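Local coordinates for protein putative metalloprotease II (Bacteroides fragilis, PDB 4ON1) that probably cleaves proteins as a zinc-dependent endopeptidase related to fragilysin and is encoded on a pathogenicity island, at residues A[55-59]-A[81-85]; A[101-107]-A[156-162]; A[204-210]-A[282-288]; A[248-252]-A[265-269]. One frame throughout, in Å; residues are numbered along the deposited sequence.

Contact 1. Residues A[55-59]-A[81-85]; sequences TTSIK and KDSIN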
loop_
_atom_site.group_PDB
_atom_site.type_symbol
_atom_site.label_atom_id
_atom_site.label_comp_id
_atom_site.label_asym_id
_atom_site.label_seq_id
_atom_site.Cartn_x
_atom_site.Cartn_y
_atom_site.Cartn_z
ATOM N N THR A 55 21.505 3.725 14.019
ATOM C CA THR A 55 21.203 4.840 13.132
ATOM C C THR A 55 20.669 4.361 11.796
ATOM O O THR A 55 21.035 3.293 11.310
ATOM C CB THR A 55 22.438 5.710 12.860
ATOM O OG1 THR A 55 23.468 4.898 12.280
ATOM C CG2 THR A 55 22.946 6.315 14.149
ATOM N N THR A 56 19.797 5.166 11.207
ATOM C CA THR A 56 19.330 4.921 9.855
ATOM C C THR A 56 19.190 6.268 9.170
ATOM O O THR A 56 19.127 7.305 9.828
ATOM C CB THR A 56 17.990 4.169 9.823
ATOM O OG1 THR A 56 17.654 3.851 8.466
ATOM C CG2 THR A 56 16.885 5.028 10.424
ATOM N N SER A 57 19.169 6.263 7.847
ATOM C CA SER A 57 18.941 7.501 7.123
ATOM C C SER A 57 17.702 7.339 6.254
ATOM O O SER A 57 17.453 6.260 5.734
ATOM C CB SER A 57 20.162 7.873 6.284
ATOM O OG SER A 57 20.209 7.102 5.100
ATOM N N ILE A 58 16.914 8.402 6.111
ATOM C CA ILE A 58 15.772 8.368 5.198
ATOM C C ILE A 58 15.632 9.698 4.473
ATOM O O ILE A 58 16.195 10.710 4.901
ATOM C CB ILE A 58 14.429 8.062 5.914
ATOM C CG1 ILE A 58 14.006 9.225 6.802
ATOM C CG2 ILE A 58 14.495 6.767 6.705
ATOM C CD1 ILE A 58 12.634 9.015 7.423
ATOM N N LYS A 59 14.896 9.690 3.365
ATOM C CA LYS A 59 14.549 10.936 2.701
ATOM C C LYS A 59 13.156 10.836 2.121
ATOM O O LYS A 59 12.601 9.739 1.973
ATOM C CB LYS A 59 15.542 11.289 1.596
ATOM C CG LYS A 59 15.552 10.318 0.450
ATOM C CD LYS A 59 16.482 10.794 -0.662
ATOM C CE LYS A 59 17.880 11.081 -0.140
ATOM N NZ LYS A 59 18.833 11.427 -1.237
ATOM N N LYS A 81 20.382 -0.185 1.696
ATOM C CA LYS A 81 20.425 -1.328 2.614
ATOM C C LYS A 81 19.704 -0.993 3.920
ATOM O O LYS A 81 19.506 -1.855 4.777
ATOM C CB LYS A 81 21.864 -1.788 2.855
ATOM C CG LYS A 81 22.529 -2.265 1.575
ATOM C CD LYS A 81 23.903 -2.848 1.814
ATOM C CE LYS A 81 24.578 -3.156 0.488
ATOM N NZ LYS A 81 25.967 -3.655 0.668
ATOM N N ASP A 82 19.339 0.279 4.057
ATOM C CA ASP A 82 18.621 0.795 5.205
ATOM C C ASP A 82 17.339 -0.016 5.328
ATOM O O ASP A 82 16.969 -0.462 6.416
ATOM C CB ASP A 82 18.310 2.281 5.018
ATOM C CG ASP A 82 19.498 3.174 5.325
ATOM O OD1 ASP A 82 20.529 2.657 5.806
ATOM O OD2 ASP A 82 19.404 4.394 5.067
ATOM N N SER A 83 16.680 -0.198 4.184
ATOM C CA SER A 83 15.423 -0.933 4.086
ATOM C C SER A 83 14.404 -0.444 5.113
ATOM O O SER A 83 13.881 -1.226 5.911
ATOM C CB SER A 83 15.672 -2.434 4.254
ATOM O OG SER A 83 14.547 -3.189 3.834
ATOM N N ILE A 84 14.141 0.858 5.090
ATOM C CA ILE A 84 13.120 1.455 5.943
ATOM C C ILE A 84 12.169 2.330 5.115
ATOM O O ILE A 84 12.587 2.959 4.145
ATOM C CB ILE A 84 13.780 2.276 7.085
ATOM C CG1 ILE A 84 12.744 3.055 7.899
ATOM C CG2 ILE A 84 14.823 3.222 6.533
ATOM C CD1 ILE A 84 13.323 3.721 9.131
ATOM N N ASN A 85 10.894 2.351 5.494
ATOM C CA ASN A 85 9.907 3.243 4.900
ATOM C C ASN A 85 9.154 3.957 6.002
ATOM O O ASN A 85 9.049 3.440 7.114
ATOM C CB ASN A 85 8.907 2.484 4.016
ATOM C CG ASN A 85 9.523 1.989 2.719
ATOM O OD1 ASN A 85 9.676 0.783 2.510
ATOM N ND2 ASN A 85 9.887 2.920 1.845
#
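A chi1 of 78° sets S57 OG between its backbone N and carbonyl carbon, while D82, at a chi1 of -80°, turns its carboxylate to the side of its own N; together the two rotations bring D82 OD2 up to the serine. S57 OG donates to D82 OD2 at 2.8 Å, meeting the oxygen nearly along its C-O axis. The backbone adds a weak bond from S57 N to D82 OD2, at 3.4 Å. Q79 N bonds to the same oxygen, although high B factors in D82 make its exact position less certain. Beside it the contact is mostly apolar. I84 CG2 meets I58 CG2 at 3.6 Å, the two side chains crossing at about a right angle, and T56 and I84 reach toward each other tip to tip, the polar T56 OG1 lying 3.5 Å from I84 CG2. The CA atoms of I58 and I84 are 7.4 Å apart, too far for direct strand pairing. Strand 71-78 pairs with both 52-68 and 84-88, and F76 packs on I58, while I95 and L97 pack on I84. The arrangement belongs to the antiparallel meander formed by strands 52-68, 71-78, 84-88 and 92-99 in the fragilysin-type N-terminal region.

Contact 2. Residues A[101-107]-A[156-162]; sequences GDLIDYI and IRIDITK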
loop_
_atom_site.group_PDB
_atom_site.type_symbol
_atom_site.label_atom_id
_atom_site.label_comp_id
_atom_site.label_asym_id
_atom_site.label_seq_id
_atom_site.Cartn_x
_atom_site.Cartn_y
_atom_site.Cartn_z
ATOM N N GLY A 101 15.128 -9.819 11.221
ATOM C CA GLY A 101 14.651 -10.533 10.052
ATOM C C GLY A 101 13.170 -10.362 9.764
ATOM O O GLY A 101 12.696 -10.742 8.693
ATOM N N ASP A 102 12.430 -9.800 10.715
ATOM C CA ASP A 102 10.999 -9.581 10.526
ATOM C C ASP A 102 10.695 -8.166 10.053
ATOM O O ASP A 102 11.372 -7.207 10.437
ATOM C CB ASP A 102 10.221 -9.866 11.817
ATOM C CG ASP A 102 10.101 -11.350 12.109
ATOM O OD1 ASP A 102 10.554 -12.162 11.273
ATOM O OD2 ASP A 102 9.544 -11.704 13.168
ATOM N N LEU A 103 9.684 -8.047 9.199
ATOM C CA LEU A 103 9.182 -6.742 8.798
ATOM C C LEU A 103 8.227 -6.199 9.872
ATOM O O LEU A 103 7.213 -6.829 10.195
ATOM C CB LEU A 103 8.486 -6.830 7.443
ATOM C CG LEU A 103 8.042 -5.503 6.841
ATOM C CD1 LEU A 103 9.273 -4.715 6.442
ATOM C CD2 LEU A 103 7.146 -5.739 5.633
ATOM N N ILE A 104 8.564 -5.043 10.433
ATOM C CA ILE A 104 7.814 -4.478 11.560
ATOM C C ILE A 104 7.159 -3.145 11.206
ATOM O O ILE A 104 7.804 -2.268 10.633
ATOM C CB ILE A 104 8.730 -4.262 12.775
ATOM C CG1 ILE A 104 9.481 -5.557 13.108
ATOM C CG2 ILE A 104 7.927 -3.771 13.973
ATOM C CD1 ILE A 104 8.576 -6.709 13.511
ATOM N N ASP A 105 5.873 -3.010 11.525
ATOM C CA ASP A 105 5.145 -1.745 11.356
ATOM C C ASP A 105 4.970 -1.032 12.698
ATOM O O ASP A 105 4.466 -1.626 13.654
ATOM C CB ASP A 105 3.763 -1.988 10.734
ATOM C CG ASP A 105 3.634 -1.422 9.326
ATOM O OD1 ASP A 105 4.459 -0.572 8.933
ATOM O OD2 ASP A 105 2.688 -1.825 8.616
ATOM N N TYR A 106 5.393 0.227 12.776
ATOM C CA TYR A 106 5.095 1.058 13.946
ATOM C C TYR A 106 4.048 2.082 13.540
ATOM O O TYR A 106 4.255 2.826 12.586
ATOM C CB TYR A 106 6.347 1.761 14.485
ATOM C CG TYR A 106 7.469 0.835 14.888
ATOM C CD1 TYR A 106 7.644 0.464 16.212
ATOM C CD2 TYR A 106 8.358 0.338 13.946
ATOM C CE1 TYR A 106 8.670 -0.380 16.586
ATOM C CE2 TYR A 106 9.387 -0.510 14.308
ATOM C CZ TYR A 106 9.538 -0.866 15.630
ATOM O OH TYR A 106 10.564 -1.711 15.997
ATOM N N ILE A 107 2.927 2.114 14.260
ATOM C CA ILE A 107 1.777 2.913 13.852
ATOM C C ILE A 107 1.381 3.890 14.963
ATOM O O ILE A 107 1.182 3.487 16.114
ATOM C CB ILE A 107 0.580 1.993 13.492
ATOM C CG1 ILE A 107 0.977 1.017 12.375
ATOM C CG2 ILE A 107 -0.660 2.806 13.128
ATOM C CD1 ILE A 107 0.186 -0.292 12.391
ATOM N N ILE A 156 1.442 1.450 18.173
ATOM C CA ILE A 156 1.193 0.042 17.931
ATOM C C ILE A 156 2.353 -0.509 17.113
ATOM O O ILE A 156 2.774 0.107 16.140
ATOM C CB ILE A 156 -0.119 -0.194 17.158
ATOM C CG1 ILE A 156 -1.308 0.361 17.929
ATOM C CG2 ILE A 156 -0.330 -1.662 16.927
ATOM C CD1 ILE A 156 -1.395 -0.158 19.322
ATOM N N ARG A 157 2.869 -1.664 17.521
ATOM C CA ARG A 157 3.956 -2.338 16.819
ATOM C C ARG A 157 3.457 -3.684 16.298
ATOM O O ARG A 157 3.114 -4.566 17.080
ATOM C CB ARG A 157 5.146 -2.527 17.761
ATOM C CG ARG A 157 6.366 -3.199 17.162
ATOM C CD ARG A 157 7.285 -3.629 18.286
ATOM N NE ARG A 157 8.622 -3.981 17.824
ATOM C CZ ARG A 157 8.963 -5.183 17.375
ATOM N NH1 ARG A 157 8.057 -6.151 17.304
ATOM N NH2 ARG A 157 10.214 -5.412 16.992
ATOM N N ILE A 158 3.410 -3.828 14.981
ATOM C CA ILE A 158 2.883 -5.035 14.353
ATOM C C ILE A 158 3.988 -5.790 13.626
ATOM O O ILE A 158 4.697 -5.211 12.804
ATOM C CB ILE A 158 1.774 -4.717 13.338
ATOM C CG1 ILE A 158 0.715 -3.813 13.960
ATOM C CG2 ILE A 158 1.143 -6.009 12.831
ATOM C CD1 ILE A 158 -0.100 -4.524 15.018
ATOM N N ASP A 159 4.128 -7.080 13.909
ATOM C CA ASP A 159 5.064 -7.898 13.153
ATOM C C ASP A 159 4.372 -8.419 11.895
ATOM O O ASP A 159 3.601 -9.374 11.954
ATOM C CB ASP A 159 5.584 -9.055 14.009
ATOM C CG ASP A 159 6.826 -9.706 13.425
ATOM O OD1 ASP A 159 7.716 -10.086 14.214
ATOM O OD2 ASP A 159 6.911 -9.844 12.185
ATOM N N ILE A 160 4.648 -7.782 10.761
ATOM C CA ILE A 160 4.011 -8.152 9.498
ATOM C C ILE A 160 4.396 -9.567 9.075
ATOM O O ILE A 160 3.556 -10.357 8.641
ATOM C CB ILE A 160 4.406 -7.177 8.364
ATOM C CG1 ILE A 160 4.102 -5.726 8.757
ATOM C CG2 ILE A 160 3.725 -7.557 7.040
ATOM C CD1 ILE A 160 2.639 -5.460 9.048
ATOM N N THR A 161 5.677 -9.881 9.209
ATOM C CA THR A 161 6.182 -11.192 8.841
ATOM C C THR A 161 5.450 -12.299 9.594
ATOM O O THR A 161 5.057 -13.303 9.004
ATOM C CB THR A 161 7.688 -11.278 9.092
ATOM O OG1 THR A 161 8.349 -10.298 8.279
ATOM C CG2 THR A 161 8.214 -12.669 8.755
ATOM N N LYS A 162 5.262 -12.107 10.895
ATOM C CA LYS A 162 4.507 -13.059 11.704
ATOM C C LYS A 162 3.061 -13.162 11.241
ATOM O O LYS A 162 2.537 -14.262 11.066
ATOM C CB LYS A 162 4.542 -12.658 13.178
ATOM C CG LYS A 162 5.384 -13.555 14.063
ATOM C CD LYS A 162 6.839 -13.146 14.078
ATOM C CE LYS A 162 7.537 -13.693 15.318
ATOM N NZ LYS A 162 6.981 -13.103 16.575
#
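Strands 102-107 and 156-159 run antiparallel, their axes 4.6 Å apart at 159°, with D105-I158 and I107-I156 as hydrogen-bonded pairs and I104-D159 and Y106-R157 as non-hydrogen-bonded ones. Past D159 the chain enters a helix but still bonds to the strand: I160 N donates to L103 O, and L103 N donates almost straight to the side-chain T161 OG1 at 2.8 Å. On the face with I104 and Y106, the R157 chain is extended from CG to NE (chi2 -165°), which puts I104 CG2 3.8 Å above the centre of the R157 guanidinium plane; the Y106 ring lies alongside, at 87° to it. Both polar ends go to E49, R157 by a salt bridge and Y106 by a hydrogen bond. The other face is mostly apolar: I107 CD1 touches I158 CG1 at 3.9 Å, both residues packing on Y122 of helix 112-126, while D105 is salt-bridged to R96. D159 is the N-cap, its OD2 accepting from K162 N at 3.1 Å from above the carboxylate plane. Its other oxygen, D159 OD1, lies 2.7 Å from D102 OD2. Such a gap suggests that one acid probably keeps a proton, and the nearby K162 amine and helix start may ease the remaining charge.

Contact 3. Residues A[204-210]-A[282-288]; sequences EFMLIKE and KPYILLR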
loop_
_atom_site.group_PDB
_atom_site.type_symbol
_atom_site.label_atom_id
_atom_site.label_comp_id
_atom_site.label_asym_id
_atom_site.label_seq_id
_atom_site.Cartn_x
_atom_site.Cartn_y
_atom_site.Cartn_z
ATOM N N GLU A 204 -2.665 8.609 -12.489
ATOM C CA GLU A 204 -3.444 8.822 -11.265
ATOM C C GLU A 204 -4.317 7.627 -10.921
ATOM O O GLU A 204 -5.179 7.238 -11.710
ATOM C CB GLU A 204 -4.328 10.074 -11.373
ATOM C CG GLU A 204 -5.172 10.334 -10.111
ATOM C CD GLU A 204 -6.036 11.590 -10.205
ATOM O OE1 GLU A 204 -6.207 12.130 -11.319
ATOM O OE2 GLU A 204 -6.548 12.043 -9.159
ATOM N N PHE A 205 -4.079 7.034 -9.753
ATOM C CA PHE A 205 -4.928 5.954 -9.260
ATOM C C PHE A 205 -6.031 6.497 -8.371
ATOM O O PHE A 205 -5.758 7.241 -7.421
ATOM C CB PHE A 205 -4.109 4.919 -8.486
ATOM C CG PHE A 205 -3.113 4.201 -9.327
ATOM C CD1 PHE A 205 -3.506 3.150 -10.144
ATOM C CD2 PHE A 205 -1.781 4.597 -9.330
ATOM C CE1 PHE A 205 -2.583 2.495 -10.936
ATOM C CE2 PHE A 205 -0.850 3.947 -10.124
ATOM C CZ PHE A 205 -1.250 2.891 -10.923
ATOM N N MET A 206 -7.273 6.131 -8.684
ATOM C CA MET A 206 -8.405 6.504 -7.850
ATOM C C MET A 206 -8.707 5.361 -6.896
ATOM O O MET A 206 -9.187 4.300 -7.301
ATOM C CB MET A 206 -9.631 6.837 -8.703
ATOM C CG MET A 206 -9.397 7.910 -9.764
ATOM S SD MET A 206 -9.153 9.542 -9.025
ATOM C CE MET A 206 -10.846 9.923 -8.551
ATOM N N LEU A 207 -8.399 5.575 -5.623
ATOM C CA LEU A 207 -8.546 4.526 -4.628
ATOM C C LEU A 207 -9.837 4.753 -3.858
ATOM O O LEU A 207 -9.967 5.713 -3.096
ATOM C CB LEU A 207 -7.335 4.499 -3.699
ATOM C CG LEU A 207 -5.988 4.409 -4.430
ATOM C CD1 LEU A 207 -4.844 4.402 -3.448
ATOM C CD2 LEU A 207 -5.925 3.166 -5.281
ATOM N N ILE A 208 -10.802 3.874 -4.078
ATOM C CA ILE A 208 -12.145 4.102 -3.575
ATOM C C ILE A 208 -12.418 3.212 -2.373
ATOM O O ILE A 208 -12.403 1.989 -2.489
ATOM C CB ILE A 208 -13.204 3.831 -4.662
ATOM C CG1 ILE A 208 -12.869 4.597 -5.953
ATOM C CG2 ILE A 208 -14.591 4.214 -4.155
ATOM C CD1 ILE A 208 -12.748 6.125 -5.765
ATOM N N LYS A 209 -12.650 3.822 -1.215
ATOM C CA LYS A 209 -12.933 3.050 -0.002
ATOM C C LYS A 209 -14.353 2.523 -0.017
ATOM O O LYS A 209 -15.304 3.298 -0.100
ATOM C CB LYS A 209 -12.705 3.896 1.260
ATOM C CG LYS A 209 -11.258 4.349 1.411
ATOM C CD LYS A 209 -11.100 5.416 2.485
ATOM C CE LYS A 209 -11.339 4.842 3.870
ATOM N NZ LYS A 209 -11.081 5.867 4.917
ATOM N N GLU A 210 -14.490 1.202 0.058
ATOM C CA GLU A 210 -15.802 0.567 0.150
ATOM C C GLU A 210 -16.502 1.047 1.420
ATOM O O GLU A 210 -15.891 1.121 2.486
ATOM C CB GLU A 210 -15.667 -0.960 0.140
ATOM C CG GLU A 210 -16.980 -1.729 0.318
ATOM C CD GLU A 210 -16.778 -3.244 0.346
ATOM O OE1 GLU A 210 -16.048 -3.775 -0.524
ATOM O OE2 GLU A 210 -17.333 -3.899 1.252
ATOM N N LYS A 282 -9.320 6.820 -15.813
ATOM C CA LYS A 282 -8.315 6.539 -14.792
ATOM C C LYS A 282 -8.562 5.149 -14.226
ATOM O O LYS A 282 -9.687 4.658 -14.284
ATOM C CB LYS A 282 -8.368 7.576 -13.660
ATOM C CG LYS A 282 -8.236 9.019 -14.100
ATOM C CD LYS A 282 -8.434 9.943 -12.896
ATOM C CE LYS A 282 -8.582 11.400 -13.326
ATOM N NZ LYS A 282 -8.842 12.266 -12.149
ATOM N N PRO A 283 -7.515 4.514 -13.681
ATOM C CA PRO A 283 -7.682 3.239 -12.975
ATOM C C PRO A 283 -8.390 3.461 -11.657
ATOM O O PRO A 283 -7.996 4.364 -10.924
ATOM C CB PRO A 283 -6.242 2.755 -12.739
ATOM C CG PRO A 283 -5.374 3.622 -13.622
ATOM C CD PRO A 283 -6.103 4.926 -13.752
ATOM N N TYR A 284 -9.410 2.659 -11.369
ATOM C CA TYR A 284 -10.128 2.744 -10.100
ATOM C C TYR A 284 -9.994 1.451 -9.322
ATOM O O TYR A 284 -10.236 0.383 -9.869
ATOM C CB TYR A 284 -11.607 3.047 -10.334
ATOM C CG TYR A 284 -11.907 4.476 -10.710
ATOM C CD1 TYR A 284 -11.660 4.941 -11.987
ATOM C CD2 TYR A 284 -12.481 5.343 -9.794
ATOM C CE1 TYR A 284 -11.945 6.249 -12.337
ATOM C CE2 TYR A 284 -12.769 6.652 -10.131
ATOM C CZ TYR A 284 -12.502 7.096 -11.400
ATOM O OH TYR A 284 -12.790 8.389 -11.739
ATOM N N ILE A 285 -9.615 1.538 -8.049
ATOM C CA ILE A 285 -9.523 0.336 -7.237
ATOM C C ILE A 285 -10.375 0.449 -5.979
ATOM O O ILE A 285 -10.252 1.412 -5.220
ATOM C CB ILE A 285 -8.063 0.021 -6.855
ATOM C CG1 ILE A 285 -7.222 -0.196 -8.113
ATOM C CG2 ILE A 285 -7.990 -1.251 -6.021
ATOM C CD1 ILE A 285 -6.279 0.940 -8.396
ATOM N N LEU A 286 -11.256 -0.532 -5.778
ATOM C CA LEU A 286 -12.101 -0.585 -4.585
ATOM C C LEU A 286 -11.358 -1.238 -3.426
ATOM O O LEU A 286 -10.794 -2.330 -3.577
ATOM C CB LEU A 286 -13.391 -1.364 -4.871
ATOM C CG LEU A 286 -14.390 -1.460 -3.716
ATOM C CD1 LEU A 286 -15.005 -0.095 -3.425
ATOM C CD2 LEU A 286 -15.482 -2.481 -4.029
ATOM N N LEU A 287 -11.383 -0.588 -2.264
ATOM C CA LEU A 287 -10.626 -1.062 -1.113
ATOM C C LEU A 287 -11.503 -1.465 0.073
ATOM O O LEU A 287 -12.389 -0.719 0.496
ATOM C CB LEU A 287 -9.634 0.019 -0.658
ATOM C CG LEU A 287 -8.643 0.535 -1.712
ATOM C CD1 LEU A 287 -7.716 1.592 -1.102
ATOM C CD2 LEU A 287 -7.831 -0.614 -2.258
ATOM N N ARG A 288 -11.237 -2.649 0.616
ATOM C CA ARG A 288 -11.884 -3.104 1.844
ATOM C C ARG A 288 -10.844 -3.763 2.724
ATOM O O ARG A 288 -9.778 -4.149 2.240
ATOM C CB ARG A 288 -13.015 -4.085 1.550
ATOM C CG ARG A 288 -12.527 -5.330 0.816
ATOM C CD ARG A 288 -13.488 -6.497 0.951
ATOM N NE ARG A 288 -14.864 -6.131 0.622
ATOM C CZ ARG A 288 -15.863 -7.003 0.538
ATOM N NH1 ARG A 288 -15.632 -8.295 0.734
ATOM N NH2 ARG A 288 -17.087 -6.585 0.247
HETATM O O HOH W 1 -13.212 0.211 3.019
#
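E210 OE1 is gripped twice by R288: NE reaches it at 2.9 Å, and NH2 adds a weak bond. With R288 CG between its backbone N and carbonyl carbon (chi1 60°) and the chain bent at chi3, NH2 also bonds to E210 OE2 at 2.9 Å, a side-on grip. R288 also donates to T291 O and G254 O. This salt bridge closes one end of a parallel strand pair in the metalloprotease sheet, M206 to K209 matching Y284 to L287 with axes at 31° and alternating backbone bonds. At the far end K282 NZ makes a salt bridge to E204 OE1 at 2.8 Å, from above the carboxylate plane; NZ also bonds to Q279 OE1, and E204 OE2 to T245 OG1. L207 and I285 pack on one face, I285 about 10 Å, side chain to side chain, from zinc ligands H334 and H338. On the other face M206 CB makes a CH-pi contact, 3.6 Å from the Y284 ring centroid, while I208 CG1 touches that ring's edge, 3.9 Å from Y284 CD2.

Contact 4. Residues A[248-252]-A[265-269]; sequences DSSHK and SFQNY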
loop_
_atom_site.group_PDB
_atom_site.type_symbol
_atom_site.label_atom_id
_atom_site.label_comp_id
_atom_site.label_asym_id
_atom_site.label_seq_id
_atom_site.Cartn_x
_atom_site.Cartn_y
_atom_site.Cartn_z
ATOM N N ASP A 248 -13.728 8.409 -0.182
ATOM C CA ASP A 248 -14.827 7.617 0.358
ATOM C C ASP A 248 -15.928 7.454 -0.682
ATOM O O ASP A 248 -16.048 8.257 -1.604
ATOM C CB ASP A 248 -15.401 8.250 1.630
ATOM C CG ASP A 248 -14.453 8.144 2.811
ATOM O OD1 ASP A 248 -14.238 7.013 3.298
ATOM O OD2 ASP A 248 -13.925 9.186 3.253
ATOM N N SER A 249 -16.723 6.403 -0.525
ATOM C CA SER A 249 -17.838 6.128 -1.417
ATOM C C SER A 249 -19.055 5.739 -0.601
ATOM O O SER A 249 -18.978 5.609 0.621
ATOM C CB SER A 249 -17.508 5.001 -2.392
ATOM O OG SER A 249 -17.667 3.759 -1.738
ATOM N N SER A 250 -20.180 5.549 -1.278
ATOM C CA SER A 250 -21.347 4.984 -0.622
ATOM C C SER A 250 -21.609 3.597 -1.204
ATOM O O SER A 250 -22.724 3.083 -1.149
ATOM C CB SER A 250 -22.565 5.900 -0.782
ATOM O OG SER A 250 -23.034 5.882 -2.115
ATOM N N HIS A 251 -20.568 2.991 -1.769
ATOM C CA HIS A 251 -20.704 1.669 -2.374
ATOM C C HIS A 251 -20.346 0.578 -1.379
ATOM O O HIS A 251 -19.215 0.522 -0.888
ATOM C CB HIS A 251 -19.825 1.546 -3.617
ATOM C CG HIS A 251 -19.817 0.174 -4.215
ATOM N ND1 HIS A 251 -20.913 -0.368 -4.853
ATOM C CD2 HIS A 251 -18.839 -0.761 -4.288
ATOM C CE1 HIS A 251 -20.613 -1.580 -5.285
ATOM N NE2 HIS A 251 -19.360 -1.844 -4.957
ATOM N N LYS A 252 -21.324 -0.269 -1.066
ATOM C CA LYS A 252 -21.140 -1.403 -0.154
ATOM C C LYS A 252 -21.023 -2.727 -0.901
ATOM O O LYS A 252 -21.413 -2.822 -2.065
ATOM C CB LYS A 252 -22.307 -1.480 0.829
ATOM C CG LYS A 252 -22.559 -0.202 1.601
ATOM C CD LYS A 252 -23.826 -0.332 2.443
ATOM C CE LYS A 252 -24.221 0.988 3.085
ATOM N NZ LYS A 252 -25.509 0.889 3.831
ATOM N N SER A 265 -20.037 -4.885 -10.066
ATOM C CA SER A 265 -20.887 -4.050 -9.229
ATOM C C SER A 265 -20.171 -2.742 -8.906
ATOM O O SER A 265 -20.785 -1.676 -8.882
ATOM C CB SER A 265 -21.272 -4.794 -7.947
ATOM O OG SER A 265 -21.989 -3.953 -7.061
ATOM N N PHE A 266 -18.866 -2.830 -8.671
ATOM C CA PHE A 266 -18.042 -1.648 -8.432
ATOM C C PHE A 266 -18.073 -0.705 -9.630
ATOM O O PHE A 266 -18.272 0.502 -9.482
ATOM C CB PHE A 266 -16.598 -2.057 -8.126
ATOM C CG PHE A 266 -15.661 -0.890 -7.883
ATOM C CD1 PHE A 266 -14.400 -0.864 -8.470
ATOM C CD2 PHE A 266 -16.038 0.167 -7.068
ATOM C CE1 PHE A 266 -13.525 0.190 -8.242
ATOM C CE2 PHE A 266 -15.169 1.235 -6.834
ATOM C CZ PHE A 266 -13.909 1.245 -7.420
ATOM N N GLN A 267 -17.870 -1.257 -10.819
ATOM C CA GLN A 267 -17.829 -0.441 -12.028
ATOM C C GLN A 267 -19.172 0.205 -12.359
ATOM O O GLN A 267 -19.225 1.363 -12.776
ATOM C CB GLN A 267 -17.344 -1.283 -13.203
ATOM C CG GLN A 267 -15.839 -1.595 -13.152
ATOM C CD GLN A 267 -15.427 -2.561 -14.252
ATOM O OE1 GLN A 267 -15.888 -3.703 -14.288
ATOM N NE2 GLN A 267 -14.566 -2.104 -15.159
ATOM N N ASN A 268 -20.254 -0.536 -12.167
ATOM C CA ASN A 268 -21.578 0.037 -12.355
ATOM C C ASN A 268 -21.823 1.188 -11.377
ATOM O O ASN A 268 -22.432 2.191 -11.736
ATOM C CB ASN A 268 -22.661 -1.032 -12.226
ATOM C CG ASN A 268 -22.764 -1.900 -13.469
ATOM O OD1 ASN A 268 -22.362 -1.487 -14.566
ATOM N ND2 ASN A 268 -23.309 -3.103 -13.310
ATOM N N TYR A 269 -21.343 1.052 -10.144
ATOM C CA TYR A 269 -21.442 2.157 -9.198
ATOM C C TYR A 269 -20.696 3.395 -9.708
ATOM O O TYR A 269 -21.231 4.510 -9.683
ATOM C CB TYR A 269 -20.902 1.757 -7.827
ATOM C CG TYR A 269 -20.835 2.917 -6.851
ATOM C CD1 TYR A 269 -21.962 3.332 -6.146
ATOM C CD2 TYR A 269 -19.637 3.590 -6.632
ATOM C CE1 TYR A 269 -21.896 4.399 -5.250
ATOM C CE2 TYR A 269 -19.556 4.654 -5.748
ATOM C CZ TYR A 269 -20.687 5.051 -5.058
ATOM O OH TYR A 269 -20.596 6.107 -4.179
HETATM O O HOH W 2 -22.818 7.443 -4.178
HETATM O O HOH W 3 -22.395 -5.013 -4.004
#
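The Y269 ring carries H251 CB over the centre of one face, 3.5 Å from the centroid and only 6° off the ring normal, a well-aligned CH-pi contact, and S250 OG lies at its edge. The H251 ring has S265 OG at its own edge, near its plane, with H251 CE1 to S265 OG at 3.3 Å. The imidazole is oblique to both neighbouring rings: its centroid is 5.1 Å from that of Y269, and its plane makes 41° with the F266 ring. H251 (chi1 175°) and Y269 both hold CG anti to the backbone N; coming from facing backbones, they slide past each other in opposite directions. Where the tyrosine ends, Y269 OH accepts from S250 N at 3.0 Å, nearly straight. A water also bridges the serine and tyrosine hydroxyls, lying 2.6 Å from S250 OG. A second water donates to K252 O and lies farther from S265 OG, linking the end of 248-252 to the start of 265-269. S249 OG accepts from H251 N at 3.0 Å and is also bonded to K209 O. F266 and H251 both rest on L286, and W273 packs against S249 and Y269. The whole is an aromatic cluster of H251, F266 and Y269, set beside an ST turn, where the loop after strand 240-248 meets helix 259-271 on the metalloprotease sheet.

Overall arrangement
From the N terminus, contact 1 closes a 21-residue loop through the meander, and contact 2 then closes a longer one that holds helix 112-126 and strand 138-142. Both belong to the fragilysin-type N-terminal region, their centres about 16 Å apart. The chain next supplies D176, which binds the zinc ion with H334, H338 and H344. Contact 3 closes a 71-residue loop by pairing strands 201-209 and 284-288, and contact 4 falls wholly within that loop; no contacts cross. Contacts 3 and 4 touch, with L286 N against F266 CE1. Strand 52-68 also pairs in parallel with strand 240-248, which neighbours 201-209, so backbone pairing joins the two regions.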